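Local coordinates for glycoprotein E (Human herpesvirus 1, PDB 2GIY) that pairs with gI to bind the Fc part of host IgG and is required for cell-to-cell spread of the virus, here represented by the C-terminal domain of its ectodomain, at residues A[28-33]-A[132-137]. Numbering follows the deposited sequence.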
loop_
_atom_site.group_PDB
_atom_site.type_symbol
_atom_site.label_atom_id
_atom_site.label_comp_id
_atom_site.label_asym_id
_atom_site.label_seq_id
_atom_site.Cartn_x
_atom_site.Cartn_y
_atom_site.Cartn_z
ATOM N N THR A 28 21.395 -13.179 13.611
ATOM C CA THR A 28 21.612 -11.817 13.153
ATOM C C THR A 28 20.787 -11.710 11.885
ATOM O O THR A 28 20.873 -12.567 11.005
ATOM C CB THR A 28 23.096 -11.544 12.841
ATOM O OG1 THR A 28 23.844 -11.541 14.061
ATOM C CG2 THR A 28 23.261 -10.192 12.155
ATOM N N PHE A 29 19.962 -10.676 11.802
ATOM C CA PHE A 29 19.119 -10.499 10.635
ATOM C C PHE A 29 18.763 -9.038 10.449
ATOM O O PHE A 29 19.052 -8.198 11.302
ATOM C CB PHE A 29 17.842 -11.332 10.782
ATOM C CG PHE A 29 16.952 -10.888 11.911
ATOM C CD1 PHE A 29 16.026 -9.865 11.725
ATOM C CD2 PHE A 29 17.043 -11.491 13.162
ATOM C CE1 PHE A 29 15.201 -9.452 12.770
ATOM C CE2 PHE A 29 16.227 -11.088 14.212
ATOM C CZ PHE A 29 15.302 -10.065 14.016
ATOM N N SER A 30 18.122 -8.747 9.326
ATOM C CA SER A 30 17.714 -7.393 9.002
ATOM C C SER A 30 16.290 -7.391 8.470
ATOM O O SER A 30 15.812 -8.401 7.955
ATOM C CB SER A 30 18.652 -6.818 7.934
ATOM O OG SER A 30 18.125 -5.632 7.373
ATOM N N THR A 31 15.603 -6.265 8.617
ATOM C CA THR A 31 14.260 -6.156 8.080
ATOM C C THR A 31 14.497 -5.995 6.584
ATOM O O THR A 31 15.627 -5.754 6.153
ATOM C CB THR A 31 13.513 -4.914 8.616
ATOM O OG1 THR A 31 14.252 -3.728 8.293
ATOM C CG2 THR A 31 13.339 -5.010 10.122
ATOM N N ASN A 32 13.442 -6.130 5.793
ATOM C CA ASN A 32 13.567 -6.003 4.350
ATOM C C ASN A 32 12.395 -5.197 3.813
ATOM O O ASN A 32 11.570 -5.700 3.053
ATOM C CB ASN A 32 13.602 -7.391 3.708
ATOM C CG ASN A 32 13.790 -7.336 2.208
ATOM O OD1 ASN A 32 14.677 -6.641 1.707
ATOM N ND2 ASN A 32 12.961 -8.074 1.481
ATOM N N VAL A 33 12.324 -3.941 4.238
ATOM C CA VAL A 33 11.264 -3.045 3.814
ATOM C C VAL A 33 11.679 -2.341 2.529
ATOM O O VAL A 33 12.834 -1.941 2.378
ATOM C CB VAL A 33 10.986 -1.973 4.892
ATOM C CG1 VAL A 33 9.860 -1.052 4.444
ATOM C CG2 VAL A 33 10.637 -2.646 6.212
ATOM N N ASN A 132 16.301 0.097 6.720
ATOM C CA ASN A 132 16.063 -1.164 7.410
ATOM C C ASN A 132 16.791 -1.246 8.739
ATOM O O ASN A 132 17.823 -0.609 8.942
ATOM C CB ASN A 132 16.478 -2.344 6.533
ATOM C CG ASN A 132 15.487 -2.615 5.430
ATOM O OD1 ASN A 132 14.317 -2.895 5.691
ATOM N ND2 ASN A 132 15.946 -2.534 4.187
ATOM N N LEU A 133 16.233 -2.037 9.646
ATOM C CA LEU A 133 16.814 -2.234 10.967
ATOM C C LEU A 133 17.565 -3.554 10.996
ATOM O O LEU A 133 17.104 -4.547 10.434
ATOM C CB LEU A 133 15.716 -2.289 12.032
ATOM C CG LEU A 133 14.805 -1.074 12.202
ATOM C CD1 LEU A 133 13.740 -1.399 13.248
ATOM C CD2 LEU A 133 15.628 0.138 12.623
ATOM N N GLU A 134 18.713 -3.566 11.663
ATOM C CA GLU A 134 19.493 -4.783 11.785
ATOM C C GLU A 134 19.579 -5.195 13.245
ATOM O O GLU A 134 19.802 -4.359 14.121
ATOM C CB GLU A 134 20.901 -4.591 11.220
ATOM C CG GLU A 134 20.985 -4.790 9.722
ATOM C CD GLU A 134 22.414 -4.857 9.227
ATOM O OE1 GLU A 134 23.258 -5.442 9.938
ATOM O OE2 GLU A 134 22.687 -4.336 8.126
ATOM N N PHE A 135 19.393 -6.488 13.493
ATOM C CA PHE A 135 19.457 -7.048 14.838
ATOM C C PHE A 135 20.628 -8.026 14.917
ATOM O O PHE A 135 20.658 -9.028 14.201
ATOM C CB PHE A 135 18.153 -7.782 15.174
ATOM C CG PHE A 135 16.936 -6.894 15.178
ATOM C CD1 PHE A 135 16.391 -6.428 13.984
ATOM C CD2 PHE A 135 16.333 -6.527 16.378
ATOM C CE1 PHE A 135 15.259 -5.610 13.988
ATOM C CE2 PHE A 135 15.201 -5.710 16.390
ATOM C CZ PHE A 135 14.665 -5.252 15.191
ATOM N N ARG A 136 21.592 -7.723 15.781
ATOM C CA ARG A 136 22.770 -8.568 15.961
ATOM C C ARG A 136 22.628 -9.359 17.257
ATOM O O ARG A 136 22.249 -8.800 18.286
ATOM C CB ARG A 136 24.044 -7.711 16.026
ATOM C CG ARG A 136 24.512 -7.122 14.694
ATOM C CD ARG A 136 23.537 -6.096 14.124
ATOM N NE ARG A 136 24.020 -5.547 12.854
ATOM C CZ ARG A 136 25.021 -4.678 12.741
ATOM N NH1 ARG A 136 25.652 -4.242 13.825
ATOM N NH2 ARG A 136 25.403 -4.253 11.543
ATOM N N ASP A 137 22.938 -10.651 17.202
ATOM C CA ASP A 137 22.829 -11.524 18.368
ATOM C C ASP A 137 21.474 -11.283 19.034
ATOM O O ASP A 137 21.383 -11.093 20.248
ATOM C CB ASP A 137 23.971 -11.239 19.349
ATOM C CG ASP A 137 24.123 -12.325 20.401
ATOM O OD1 ASP A 137 23.650 -13.455 20.162
ATOM O OD2 ASP A 137 24.727 -12.054 21.459
HETATM O O HOH W 1 15.155 -3.947 1.923
#
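Two donors grip OD1 of Asn-132: the backbone N of Val-33 at 2.7 Å, in the amide plane and on a lone pair, and OG1 of Thr-31, also at 2.7 Å but tilted from that plane. Thr-31 suits its place because its hydroxyl both gives and takes, receiving the N-H of Leu-133 on OG1 at 2.9 Å; with chi1 at 58°, CG2 is left to meet CB of Leu-133. Asparagine suits because its amide also donates, ND2 binding a water that bridges to OD1 of Asn-32 and O of Val-33. In this Ig V-like domain Phe-29 and Phe-135 exchange two backbone bonds as an antiparallel hydrogen-bonded pair; Thr-31 N to Leu-133 O extends the pairing, and beyond it the Thr-31 and Asn-132 side chains take over, bonding to backbone N-H groups. The phenylalanine rings lie nearly parallel, planes at 16°, yet slid apart, and CB of Phe-135 rests over a face of the Phe-29 ring, 4.0 Å from its centroid. Phenylalanine fits this apolar face: both side chains touch Ile-164 of strand 155-165 in the facing sheet. On the other face CB of Ser-30 touches CG of Glu-134; Arg-136 turns NE and NH2 side-on to Glu-134 OE1 in a salt bridge, both from one carboxylate face.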